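Local coordinates for fibronectin type III domain-containing protein (Simiduia agarivorans, PDB 6P2K) that probably hydrolyses the glucan backbone of xyloglucan, through the family 74 beta-propeller part of a longer protein that this chain represents, at residues 403-408 against 449-454; 410-415 against 422-427; 463-468 against 509-514; 741-746 against 757-762; 399-404 against 415-420. All coordinates share one frame; numbering follows the deposited sequence.

Contact 1. Residues 403-408 against 449-454. With PE3 (3,6,9,12,15,18,21,24,27,30,33,36,39-tridecaoxahentetracontane-1,41-diol), chain V.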
# COMPACT_ATOMS: atom_id res chain seq x y z
N THR B 403 7.53 11.96 37.29
CA THR B 403 8.21 11.69 36.03
C THR B 403 9.61 11.17 36.30
O THR B 403 10.39 11.82 37.02
CB THR B 403 8.25 12.94 35.15
OG1 THR B 403 6.93 13.47 35.00
CG2 THR B 403 8.80 12.60 33.77
N TYR B 404 9.93 10.01 35.73
CA TYR B 404 11.21 9.34 35.97
C TYR B 404 12.33 9.90 35.09
O TYR B 404 13.46 10.07 35.55
CB TYR B 404 11.11 7.84 35.68
CG TYR B 404 10.21 7.00 36.55
CD1 TYR B 404 10.62 6.56 37.80
CD2 TYR B 404 8.97 6.57 36.08
CE1 TYR B 404 9.81 5.75 38.58
CE2 TYR B 404 8.16 5.75 36.85
CZ TYR B 404 8.58 5.35 38.09
OH TYR B 404 7.76 4.54 38.85
N ASP B 405 12.04 10.15 33.81
CA ASP B 405 13.07 10.34 32.80
C ASP B 405 12.45 11.10 31.63
O ASP B 405 11.22 11.19 31.51
CB ASP B 405 13.65 8.99 32.34
CG ASP B 405 15.08 9.09 31.81
OD1 ASP B 405 15.50 10.23 31.51
OD2 ASP B 405 15.79 8.05 31.73
N VAL B 406 13.31 11.67 30.79
CA VAL B 406 12.88 12.43 29.62
C VAL B 406 13.85 12.15 28.48
O VAL B 406 15.03 11.87 28.69
CB VAL B 406 12.81 13.95 29.91
CG1 VAL B 406 14.18 14.51 30.28
CG2 VAL B 406 12.21 14.72 28.73
N ALA B 407 13.33 12.19 27.25
CA ALA B 407 14.14 12.10 26.05
C ALA B 407 13.55 13.01 24.99
O ALA B 407 12.33 13.18 24.91
CB ALA B 407 14.24 10.66 25.53
N VAL B 408 14.42 13.60 24.17
CA VAL B 408 14.02 14.59 23.18
C VAL B 408 14.68 14.26 21.85
O VAL B 408 15.87 13.92 21.80
CB VAL B 408 14.40 16.02 23.61
CG1 VAL B 408 14.09 17.02 22.51
CG2 VAL B 408 13.68 16.41 24.90
N GLN B 449 10.19 3.87 33.52
CA GLN B 449 11.27 4.36 34.36
C GLN B 449 12.50 4.84 33.59
O GLN B 449 13.38 5.46 34.19
CB GLN B 449 11.69 3.27 35.36
CG GLN B 449 10.63 3.00 36.43
CD GLN B 449 11.03 1.92 37.43
OE1 GLN B 449 12.20 1.75 37.75
NE2 GLN B 449 10.04 1.19 37.93
N ALA B 450 12.58 4.59 32.28
CA ALA B 450 13.75 5.00 31.52
C ALA B 450 13.38 5.17 30.05
O ALA B 450 12.65 4.34 29.50
CB ALA B 450 14.90 3.99 31.66
N VAL B 451 13.88 6.24 29.44
CA VAL B 451 13.72 6.50 28.01
C VAL B 451 15.05 7.01 27.46
O VAL B 451 15.87 7.57 28.19
CB VAL B 451 12.59 7.51 27.72
CG1 VAL B 451 11.23 6.90 28.03
CG2 VAL B 451 12.80 8.80 28.51
N ASP B 452 15.24 6.82 26.15
CA ASP B 452 16.42 7.32 25.44
C ASP B 452 16.12 7.29 23.95
O ASP B 452 15.09 6.78 23.51
CB ASP B 452 17.67 6.51 25.79
CG ASP B 452 18.95 7.35 25.75
OD1 ASP B 452 18.93 8.44 25.13
OD2 ASP B 452 19.96 6.92 26.35
N ILE B 453 17.04 7.85 23.16
CA ILE B 453 16.93 7.88 21.71
C ILE B 453 18.08 7.09 21.11
O ILE B 453 19.25 7.40 21.36
CB ILE B 453 16.93 9.32 21.16
CG1 ILE B 453 15.93 10.20 21.91
CG2 ILE B 453 16.62 9.32 19.66
CD1 ILE B 453 14.47 9.82 21.70
N ALA B 454 17.75 6.07 20.32
CA ALA B 454 18.73 5.22 19.65
C ALA B 454 18.72 5.49 18.14
O ALA B 454 18.11 6.45 17.67
CB ALA B 454 18.44 3.75 19.96
O43 PE3 V . 19.44 9.48 13.09
C42 PE3 V . 20.38 9.47 14.16
C41 PE3 V . 19.63 9.48 15.50
O40 PE3 V . 20.62 9.48 16.54
C39 PE3 V . 20.01 9.51 17.84
C38 PE3 V . 21.11 9.51 18.89
O37 PE3 V . 21.95 10.66 18.72

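Contact 2. Residues 410-415 against 422-427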
# COMPACT_ATOMS: atom_id res chain seq x y z
N GLU B 410 14.26 16.42 18.13
CA GLU B 410 13.60 17.43 17.28
C GLU B 410 12.32 17.86 17.99
O GLU B 410 12.40 18.31 19.15
CB GLU B 410 13.41 16.87 15.87
CG GLU B 410 14.71 16.56 15.14
CD GLU B 410 14.49 15.98 13.76
OE1 GLU B 410 13.31 15.81 13.38
OE2 GLU B 410 15.48 15.69 13.07
N ASN B 411 11.14 17.75 17.36
CA ASN B 411 9.88 18.17 17.97
C ASN B 411 9.31 17.13 18.93
O ASN B 411 8.34 17.44 19.64
CB ASN B 411 8.85 18.46 16.88
CG ASN B 411 8.59 17.25 16.00
OD1 ASN B 411 9.46 16.82 15.24
ND2 ASN B 411 7.39 16.68 16.10
N TYR B 412 9.86 15.93 18.95
CA TYR B 412 9.35 14.84 19.78
C TYR B 412 9.94 14.90 21.18
O TYR B 412 11.16 15.06 21.33
CB TYR B 412 9.66 13.49 19.14
CG TYR B 412 9.22 12.31 19.98
CD1 TYR B 412 7.92 11.84 19.93
CD2 TYR B 412 10.12 11.65 20.81
CE1 TYR B 412 7.51 10.76 20.69
CE2 TYR B 412 9.73 10.58 21.59
CZ TYR B 412 8.42 10.14 21.52
OH TYR B 412 8.02 9.06 22.28
N VAL B 413 9.08 14.78 22.19
CA VAL B 413 9.50 14.67 23.58
C VAL B 413 8.70 13.54 24.21
O VAL B 413 7.51 13.38 23.94
CB VAL B 413 9.27 15.98 24.36
CG1 VAL B 413 9.81 15.86 25.79
CG2 VAL B 413 9.91 17.16 23.65
N ILE B 414 9.36 12.75 25.06
CA ILE B 414 8.68 11.74 25.85
C ILE B 414 9.04 11.95 27.32
O ILE B 414 10.22 12.13 27.65
CB ILE B 414 9.02 10.30 25.41
CG1 ILE B 414 8.35 9.29 26.33
CG2 ILE B 414 10.53 10.08 25.36
CD1 ILE B 414 8.28 7.88 25.76
N GLN B 415 8.02 11.96 28.17
CA GLN B 415 8.19 11.83 29.61
C GLN B 415 7.84 10.40 30.01
O GLN B 415 6.75 9.92 29.69
CB GLN B 415 7.28 12.79 30.39
CG GLN B 415 7.59 14.26 30.29
CD GLN B 415 6.69 15.07 31.21
OE1 GLN B 415 6.57 14.78 32.40
NE2 GLN B 415 6.03 16.08 30.65
N LEU B 422 3.69 6.17 29.17
CA LEU B 422 4.33 6.84 28.04
C LEU B 422 3.60 8.14 27.75
O LEU B 422 2.53 8.14 27.12
CB LEU B 422 4.32 5.93 26.81
CG LEU B 422 4.94 4.53 26.91
CD1 LEU B 422 4.41 3.63 25.81
CD2 LEU B 422 6.46 4.60 26.85
N MET B 423 4.17 9.26 28.18
CA MET B 423 3.60 10.59 27.95
C MET B 423 4.39 11.26 26.84
O MET B 423 5.58 11.56 27.01
CB MET B 423 3.63 11.41 29.24
CG MET B 423 2.96 12.77 29.13
SD MET B 423 1.17 12.64 28.92
CE MET B 423 0.72 11.88 30.48
N GLU B 424 3.75 11.51 25.70
CA GLU B 424 4.46 11.86 24.49
C GLU B 424 3.97 13.18 23.91
O GLU B 424 2.79 13.51 23.99
CB GLU B 424 4.33 10.76 23.44
CG GLU B 424 4.99 9.45 23.86
CD GLU B 424 4.81 8.36 22.84
OE1 GLU B 424 3.79 7.65 22.89
OE2 GLU B 424 5.70 8.20 21.98
N SER B 425 4.91 13.92 23.32
CA SER B 425 4.63 15.21 22.70
C SER B 425 5.26 15.27 21.32
O SER B 425 6.34 14.70 21.10
CB SER B 425 5.16 16.36 23.56
OG SER B 425 4.81 17.62 23.00
N TRP B 426 4.59 15.96 20.40
CA TRP B 426 5.12 16.19 19.06
C TRP B 426 5.20 17.66 18.70
O TRP B 426 5.38 18.00 17.52
CB TRP B 426 4.28 15.43 18.03
CG TRP B 426 4.22 13.96 18.31
CD1 TRP B 426 5.05 13.00 17.82
CD2 TRP B 426 3.30 13.30 19.18
NE1 TRP B 426 4.69 11.77 18.32
CE2 TRP B 426 3.62 11.92 19.16
CE3 TRP B 426 2.23 13.73 19.97
CZ2 TRP B 426 2.90 10.98 19.89
CZ3 TRP B 426 1.52 12.78 20.70
CH2 TRP B 426 1.86 11.42 20.66
N ASP B 427 5.08 18.56 19.69
CA ASP B 427 5.24 20.00 19.48
C ASP B 427 6.22 20.59 20.49
O ASP B 427 6.05 21.72 20.96
CB ASP B 427 3.89 20.72 19.53
CG ASP B 427 3.12 20.47 20.82
OD1 ASP B 427 3.72 20.02 21.82
OD2 ASP B 427 1.89 20.71 20.82

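Contact 3. Residues 463-468 against 509-514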
# COMPACT_ATOMS: atom_id res chain seq x y z
N VAL B 463 13.73 4.39 22.74
CA VAL B 463 13.78 3.14 23.50
C VAL B 463 13.27 3.43 24.90
O VAL B 463 13.51 4.51 25.45
CB VAL B 463 15.20 2.53 23.55
CG1 VAL B 463 15.68 2.20 22.15
CG2 VAL B 463 16.18 3.47 24.25
N ALA B 464 12.54 2.48 25.48
CA ALA B 464 11.90 2.71 26.76
C ALA B 464 11.77 1.42 27.55
O ALA B 464 11.50 0.36 26.99
CB ALA B 464 10.52 3.35 26.59
N GLN B 465 11.99 1.53 28.86
CA GLN B 465 11.50 0.54 29.81
C GLN B 465 10.04 0.88 30.10
O GLN B 465 9.75 1.97 30.62
CB GLN B 465 12.35 0.56 31.07
CG GLN B 465 11.63 0.16 32.36
CD GLN B 465 11.16 -1.28 32.36
OE1 GLN B 465 11.79 -2.14 31.74
NE2 GLN B 465 10.07 -1.55 33.05
N ALA B 466 9.12 -0.01 29.73
CA ALA B 466 7.69 0.29 29.84
C ALA B 466 6.94 -0.96 30.24
O ALA B 466 7.07 -2.00 29.59
CB ALA B 466 7.14 0.84 28.52
N THR B 467 6.13 -0.86 31.29
CA THR B 467 5.48 -2.03 31.86
C THR B 467 4.23 -1.60 32.60
O THR B 467 3.95 -0.41 32.77
CB THR B 467 6.44 -2.78 32.79
OG1 THR B 467 5.86 -4.03 33.18
CG2 THR B 467 6.72 -1.94 34.02
N SER B 468 3.48 -2.60 33.06
CA SER B 468 2.27 -2.36 33.82
C SER B 468 2.59 -2.15 35.30
O SER B 468 3.69 -2.44 35.77
CB SER B 468 1.29 -3.52 33.66
OG SER B 468 1.93 -4.76 33.91
N GLY B 509 13.33 -8.99 35.23
CA GLY B 509 13.64 -7.91 36.16
C GLY B 509 13.49 -6.55 35.50
O GLY B 509 13.86 -6.36 34.34
N VAL B 510 12.94 -5.60 36.26
CA VAL B 510 12.71 -4.25 35.75
C VAL B 510 14.01 -3.66 35.23
O VAL B 510 15.05 -3.72 35.90
CB VAL B 510 12.10 -3.36 36.85
CG1 VAL B 510 12.11 -1.89 36.43
CG2 VAL B 510 10.68 -3.81 37.18
N LEU B 511 13.97 -3.12 34.01
CA LEU B 511 15.13 -2.44 33.42
C LEU B 511 15.17 -1.03 34.01
O LEU B 511 14.69 -0.06 33.41
CB LEU B 511 15.04 -2.41 31.90
CG LEU B 511 14.60 -3.69 31.18
CD1 LEU B 511 14.53 -3.47 29.68
CD2 LEU B 511 15.54 -4.84 31.52
N ARG B 512 15.76 -0.92 35.20
CA ARG B 512 15.67 0.34 35.93
C ARG B 512 16.34 1.49 35.18
O ARG B 512 15.92 2.64 35.33
CB ARG B 512 16.26 0.20 37.33
CG ARG B 512 15.84 1.35 38.23
CD ARG B 512 16.21 1.14 39.68
NE ARG B 512 15.83 2.31 40.47
CZ ARG B 512 16.49 2.76 41.53
NH1 ARG B 512 17.59 2.13 41.94
NH2 ARG B 512 16.07 3.84 42.17
N ASP B 513 17.35 1.21 34.37
CA ASP B 513 17.79 2.20 33.39
C ASP B 513 18.09 1.51 32.07
O ASP B 513 18.43 0.33 32.02
CB ASP B 513 19.01 3.01 33.85
CG ASP B 513 19.18 4.32 33.07
OD1 ASP B 513 18.18 5.03 32.77
OD2 ASP B 513 20.35 4.66 32.76
N VAL B 514 17.91 2.28 31.01
CA VAL B 514 18.20 1.90 29.63
C VAL B 514 18.96 3.07 29.03
O VAL B 514 18.52 4.22 29.15
CB VAL B 514 16.92 1.63 28.83
CG1 VAL B 514 17.22 1.45 27.36
CG2 VAL B 514 16.17 0.42 29.40

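Contact 4. Residues 741-746 against 757-762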
# COMPACT_ATOMS: atom_id res chain seq x y z
N SER B 741 11.74 21.52 43.29
CA SER B 741 13.05 21.43 42.66
C SER B 741 13.73 20.08 42.83
O SER B 741 14.84 19.90 42.31
CB SER B 741 13.96 22.54 43.19
OG SER B 741 14.11 22.44 44.60
N GLY B 742 13.13 19.14 43.55
CA GLY B 742 13.65 17.78 43.54
C GLY B 742 13.58 17.20 42.14
O GLY B 742 12.65 17.47 41.38
N MET B 743 14.60 16.42 41.78
CA MET B 743 14.74 15.95 40.40
C MET B 743 15.05 14.47 40.35
O MET B 743 15.83 13.96 41.16
CB MET B 743 15.84 16.73 39.68
CG MET B 743 15.50 18.19 39.43
SD MET B 743 16.88 19.10 38.74
CE MET B 743 16.12 20.71 38.50
N THR B 744 14.44 13.78 39.39
CA THR B 744 14.76 12.39 39.10
C THR B 744 15.74 12.24 37.94
O THR B 744 16.47 11.25 37.89
CB THR B 744 13.49 11.60 38.77
OG1 THR B 744 12.72 12.31 37.79
CG2 THR B 744 12.64 11.40 40.03
N SER B 745 15.78 13.21 37.03
CA SER B 745 16.66 13.13 35.87
C SER B 745 16.90 14.53 35.33
O SER B 745 16.04 15.41 35.43
CB SER B 745 16.07 12.24 34.77
OG SER B 745 15.05 12.94 34.06
N SER B 746 18.08 14.73 34.75
CA SER B 746 18.42 15.96 34.04
C SER B 746 19.24 15.63 32.81
O SER B 746 20.08 14.72 32.83
CB SER B 746 19.18 16.95 34.94
OG SER B 746 18.44 17.28 36.10
N LEU B 757 18.56 22.95 29.90
CA LEU B 757 18.56 21.89 30.90
C LEU B 757 17.13 21.38 31.04
O LEU B 757 16.24 22.14 31.43
CB LEU B 757 19.09 22.39 32.24
CG LEU B 757 18.92 21.50 33.47
CD1 LEU B 757 19.71 20.20 33.30
CD2 LEU B 757 19.37 22.23 34.72
N TYR B 758 16.91 20.12 30.68
CA TYR B 758 15.62 19.46 30.86
C TYR B 758 15.70 18.61 32.12
O TYR B 758 16.55 17.71 32.21
CB TYR B 758 15.26 18.59 29.66
CG TYR B 758 14.78 19.32 28.43
CD1 TYR B 758 15.61 20.21 27.75
CD2 TYR B 758 13.51 19.10 27.92
CE1 TYR B 758 15.18 20.87 26.61
CE2 TYR B 758 13.07 19.76 26.78
CZ TYR B 758 13.90 20.64 26.13
OH TYR B 758 13.47 21.29 25.00
N SER B 759 14.83 18.87 33.09
CA SER B 759 14.81 18.12 34.34
C SER B 759 13.41 17.61 34.63
O SER B 759 12.43 18.36 34.53
CB SER B 759 15.33 18.98 35.50
OG SER B 759 16.52 19.66 35.16
N THR B 760 13.32 16.34 35.00
CA THR B 760 12.08 15.74 35.47
C THR B 760 12.09 15.68 36.99
O THR B 760 13.15 15.60 37.62
CB THR B 760 11.90 14.34 34.89
OG1 THR B 760 12.96 13.49 35.36
CG2 THR B 760 11.94 14.39 33.38
N THR B 761 10.90 15.74 37.57
CA THR B 761 10.75 15.85 39.01
C THR B 761 9.86 14.73 39.54
O THR B 761 8.97 14.25 38.82
CB THR B 761 10.14 17.21 39.39
OG1 THR B 761 8.82 17.30 38.84
CG2 THR B 761 10.98 18.35 38.85
N PRO B 762 10.07 14.30 40.79
CA PRO B 762 9.24 13.26 41.40
C PRO B 762 7.92 13.80 41.96
O PRO B 762 7.60 13.62 43.13
CB PRO B 762 10.14 12.71 42.50
CG PRO B 762 10.91 13.91 42.94
CD PRO B 762 11.17 14.71 41.68

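Contact 5. Residues 399-404 against 415-420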
# COMPACT_ATOMS: atom_id res chain seq x y z
N GLU B 399 0.88 20.86 37.29
CA GLU B 399 1.53 19.62 36.89
C GLU B 399 1.88 18.85 38.16
O GLU B 399 2.55 19.39 39.05
CB GLU B 399 2.79 19.87 36.05
CG GLU B 399 3.71 20.95 36.58
CD GLU B 399 3.28 22.35 36.18
OE1 GLU B 399 3.02 22.55 34.98
OE2 GLU B 399 3.23 23.24 37.05
N SER B 400 1.44 17.60 38.23
CA SER B 400 1.59 16.84 39.47
C SER B 400 2.01 15.40 39.21
O SER B 400 1.71 14.51 40.02
CB SER B 400 0.30 16.88 40.29
OG SER B 400 -0.26 18.18 40.31
N THR B 401 2.71 15.14 38.11
CA THR B 401 3.09 13.78 37.77
C THR B 401 4.44 13.43 38.37
O THR B 401 5.34 14.28 38.45
CB THR B 401 3.16 13.58 36.25
OG1 THR B 401 4.16 14.45 35.70
CG2 THR B 401 1.81 13.89 35.61
N TYR B 402 4.58 12.18 38.79
CA TYR B 402 5.90 11.61 39.06
C TYR B 402 6.52 11.21 37.72
O TYR B 402 6.09 10.24 37.09
CB TYR B 402 5.79 10.40 39.99
CG TYR B 402 7.12 9.98 40.58
CD1 TYR B 402 8.12 9.44 39.78
CD2 TYR B 402 7.37 10.12 41.94
CE1 TYR B 402 9.33 9.05 40.30
CE2 TYR B 402 8.59 9.73 42.48
CZ TYR B 402 9.56 9.20 41.65
OH TYR B 402 10.78 8.82 42.17
N THR B 403 7.53 11.96 37.29
CA THR B 403 8.21 11.69 36.03
C THR B 403 9.61 11.17 36.30
O THR B 403 10.39 11.82 37.02
CB THR B 403 8.25 12.94 35.15
OG1 THR B 403 6.93 13.47 35.00
CG2 THR B 403 8.80 12.60 33.77
N TYR B 404 9.93 10.01 35.73
CA TYR B 404 11.21 9.34 35.97
C TYR B 404 12.33 9.90 35.09
O TYR B 404 13.46 10.07 35.55
CB TYR B 404 11.11 7.84 35.68
CG TYR B 404 10.21 7.00 36.55
CD1 TYR B 404 10.62 6.56 37.80
CD2 TYR B 404 8.97 6.57 36.08
CE1 TYR B 404 9.81 5.75 38.58
CE2 TYR B 404 8.16 5.75 36.85
CZ TYR B 404 8.58 5.35 38.09
OH TYR B 404 7.76 4.54 38.85
N GLN B 415 8.02 11.96 28.17
CA GLN B 415 8.19 11.83 29.61
C GLN B 415 7.84 10.40 30.01
O GLN B 415 6.75 9.92 29.69
CB GLN B 415 7.28 12.79 30.39
CG GLN B 415 7.59 14.26 30.29
CD GLN B 415 6.69 15.07 31.21
OE1 GLN B 415 6.57 14.78 32.40
NE2 GLN B 415 6.03 16.08 30.65
N GLY B 416 8.76 9.73 30.69
CA GLY B 416 8.45 8.45 31.29
C GLY B 416 7.90 8.67 32.69
O GLY B 416 8.58 9.25 33.54
N GLN B 417 6.68 8.22 32.94
CA GLN B 417 5.99 8.56 34.18
C GLN B 417 5.55 7.31 34.92
O GLN B 417 5.42 6.23 34.35
CB GLN B 417 4.77 9.46 33.91
CG GLN B 417 5.13 10.80 33.28
CD GLN B 417 3.93 11.72 33.16
OE1 GLN B 417 2.81 11.36 33.52
NE2 GLN B 417 4.16 12.93 32.65
N ALA B 418 5.33 7.49 36.22
CA ALA B 418 4.56 6.52 37.00
C ALA B 418 3.07 6.79 36.79
O ALA B 418 2.66 7.92 36.52
CB ALA B 418 4.91 6.62 38.48
N ASP B 419 2.28 5.72 36.89
CA ASP B 419 0.83 5.76 36.73
C ASP B 419 0.38 6.09 35.31
O ASP B 419 -0.51 5.43 34.78
CB ASP B 419 0.21 6.77 37.71
CG ASP B 419 0.24 6.28 39.14
OD1 ASP B 419 0.10 5.06 39.36
OD2 ASP B 419 0.40 7.12 40.06
N ASN B 420 0.97 7.11 34.68
CA ASN B 420 0.53 7.57 33.37
C ASN B 420 1.42 7.10 32.22
O ASN B 420 1.14 7.43 31.06
CB ASN B 420 0.44 9.10 33.35
CG ASN B 420 -0.33 9.64 34.53
OD1 ASN B 420 -1.47 9.23 34.79
ND2 ASN B 420 0.28 10.57 35.26
O HOH W 1 3.50 15.94 33.62
O HOH W 2 2.53 10.43 37.98

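Contact 1. Residues 403-408 against 449-454
Gln449 lies across one face of the Tyr404 ring. Its CG sits 3.5 Å from the ring centroid of Tyr404 and only 11° off the ring normal, a CH-pi contact over the middle of the face. The rest of the glutamine runs on extended, its amide plane 28° from the ring plane. Both polar ends lead to one residue: Tyr404 OH and Gln449 NE2 are each hydrogen-bonded to the carboxylate of Asp447. A leucine in place of Tyr404 would probably leave the Gln449 methylene chain without its flat cover and Asp447 without the phenol. The two strands run almost parallel, with axes 5.4 Å from each other. They are the first strands of successive antiparallel sheets, as expected for neighbouring blades of a beta-propeller. Tyr404 and Asp405 together face Gly416 in a classic beta bulge. Asp405 has its CG anti to the backbone N (chi1 -154°), which sets OD2 beside Val451 N. Its OD2 binds zinc, shared with Asp513, and takes a weak bond from Val451 N at 3.5 Å. Asp405 OD1 is held by Val406 N at 2.7 Å, on the anti side of the carboxylate. Further along, Ala407 CB packs on Val451 CG2 (3.8 Å) and Ile453 CD1 (3.9 Å). Past them, Ala454 O approaches C39 of the bound polyether at 3.6 Å.

Contact 2. Residues 410-415 against 422-427
Tyr412 reaches across to two side chains of 422-427. Its OH gives a very short hydrogen bond to Glu424 OE2, 2.5 Å, and the carboxylate oxygen lies at the ring edge, in its plane. The carboxylate stands almost square to the ring (86°). Tyr412 CG lies opposite its backbone N (chi1 177°), which lays the ring alongside Trp426. The edge of the Tyr412 ring is turned toward the face of Trp426, an offset edge-to-face pair with planes at 60°. CD1 of Tyr412 comes 3.6 Å from Trp426 NE1. Asn411 ND2 donates to Trp426 O at 2.8 Å. That oxygen lies in the asparagine amide plane, but ND2 sits above the carbonyl plane of Trp426. Ile414 CD1 touches Leu422 CD2 at 3.9 Å. The backbone ladder beneath probably helps to position these groups. Val413 and Ser425 form one antiparallel hydrogen-bonded pair, with Ser425 N to Val413 O at 2.7 Å. Gln415 and Met423 form another, with Gln415 N to Met423 O also at 2.7 Å. Lys482 makes a salt bridge to Glu424 OE2, and Trp493 NE1 bonds to Glu424 OE1, so both oxygens of this buried acid are held. The hairpin supplies two of three strands in its sheet. Strand 403-409 pairs with 412-417, Trp493 of strand 493-496 covers Tyr412, Ile414 and Leu422, and Trp432 packs on Val413, Gln415, Met423 and Ser425.

Contact 3. Residues 463-468 against 509-514
Strands 463-467 and 511-514 run nearly antiparallel, at 165°, but their axes are 7.1 Å apart at closest approach, too far for a backbone ladder, and side chains carry the contact. Gln465 is the main one. Its CG is swung to the side away from its own backbone N (chi1 150°), and the chain then bends at chi2 (65°), so the amide folds over Leu511. CG of Gln465 lies 3.2 Å from Leu511 O, and the amide oxygen OE1 is 3.3 Å from Leu511 CG. Leu511 N makes only a weak hydrogen bond to Gln465 OE1, 3.3 Å. Stronger support comes from the start of the next strand and the residues before it: Arg478 N also bonds to OE1, and Asn476 O takes the NE2 of Gln465. The buried amide is thus gripped at both ends, which fixes which end is oxygen. Leu511 is the centre of an inverse gamma turn, and this tight bend probably helps to place both its N and its O beside the glutamine. Val510 CG1 stands 4.0 Å from Gln465 NE2. On the other flank the contact is apolar, with Val463 CG2 against Val514 CG1 at 3.9 Å and Val514 CG2 near Gln465 CB. Next to Val514, Asp513 points away from this interface and supplies OD1 to zinc, which it shares with Asp405. Strand 459-467 is the second strand of one four-stranded sheet and 511-516 the first of the next, so the packing is that of adjoining beta-propeller blades.

Contact 4. Residues 741-746 against 757-762
Thr744, Ser745 and Thr760 all hold their hydroxyls between the backbone N and the carbonyl carbon, with chi1 of 50°, 77° and 63°. These torsions gather three oxygens in one place. Thr760 OG1 is central, 2.5 Å from Ser745 OG and 2.7 Å from Thr744 OG1. Between Ser745 OG and Thr760 OG1 either could be the donor. Thr744 OG1 is also hydrogen-bonded to Thr403 O, its strongest polar partner. Backbone bonds frame the cluster, with Thr744 N to Thr760 O at 2.8 Å and Thr760 N to Ser745 O at 2.9 Å. Ser745 and Thr760 form an antiparallel hydrogen-bonded pair, and Ser746 with Ser759 the next, non-hydrogen-bonded pair of the hairpin 745-751 and 754-761. There Ser759 OG donates to Ser746 OG at 3.2 Å, while Ser746 OG is also hydrogen-bonded to Gly695 O. The extended chain of Met743 runs along Ser759, its SD 3.6 Å from Ser759 CB. At the open end of the hairpin the methyl CG2 of Thr744 packs on Pro762 CB at 3.8 Å, and Gly742 O comes 3.1 Å from Pro762 CD. All the touching residues are buried, and the hydroxyls are satisfied partly by one another and partly by carbonyls such as Thr403 O and Gly695 O. Short threonine and serine side chains allow this within the sheet, and Thr744 passes the network on to strand 403-409, whose Asp405 binds zinc.

Contact 5. Residues 399-404 against 415-420
Backbone bonds tie Tyr402 and Tyr404 to 415-420: Ala418 N to Tyr402 O at 3.0 Å, and Tyr404 N to Gly416 O at 2.7 Å. Between them Thr403 and Gln417 form an antiparallel non-hydrogen-bonded pair. The side-chain bonds centre on Gln415 OE1. Thr403 OG1 donates to it at 2.9 Å, nearly along the C=O axis. Gln417, extended and with CG opposite the carbonyl carbon (chi1 -62°), brings NE2 to it at 3.0 Å from well above the carbonyl plane. Asn420 ND2 bonds to Gln417 OE1 at 3.2 Å, while Asn420 OD1 is bonded to Gln355. With alanine in place of Gln417, Gln415 OE1 would probably have one donor fewer and Asn420 ND2 would lose this acceptor. One water bridges Tyr402 N and Ala418 O. Another bonds to Thr401 OG1 at 2.6 Å and more weakly to Gln417 NE2. Apolar contact comes mainly from Ala418 CB, which meets Tyr404 CE2 at 3.7 Å and, at 4.2 Å, Tyr402 CB. The segments lie at the open end of the hairpin 403-409 and 412-417. Thr403 pairs through its backbone with Thr761 of strand 754-761, and Met423 of strand 421-425 packs against Gln415 and Gln417.

The contacts cluster, with centres 10 to 18 Å apart. Contact 5 opens first along the chain, at 399-404, and shares Thr403 and Tyr404 with contact 1 and Gln415 with contact 2. Contacts 2 and 5 lie on the sheet of strands 403-409, 412-417 and 421-425, and contact 1 joins it to strand 447-456. Contact 2 is nested within the loop that contact 1 closes. Contact 3 follows, joined to contact 1 through the paired strands 447-456 and 459-467. Contact 4 comes last, well over 200 residues after contact 3 closes, yet meets contacts 1 and 5 at Thr403. Successive blades, and one that also holds the N-terminal strand 7-8, thus converge near the zinc bound by Asp405 and Asp513.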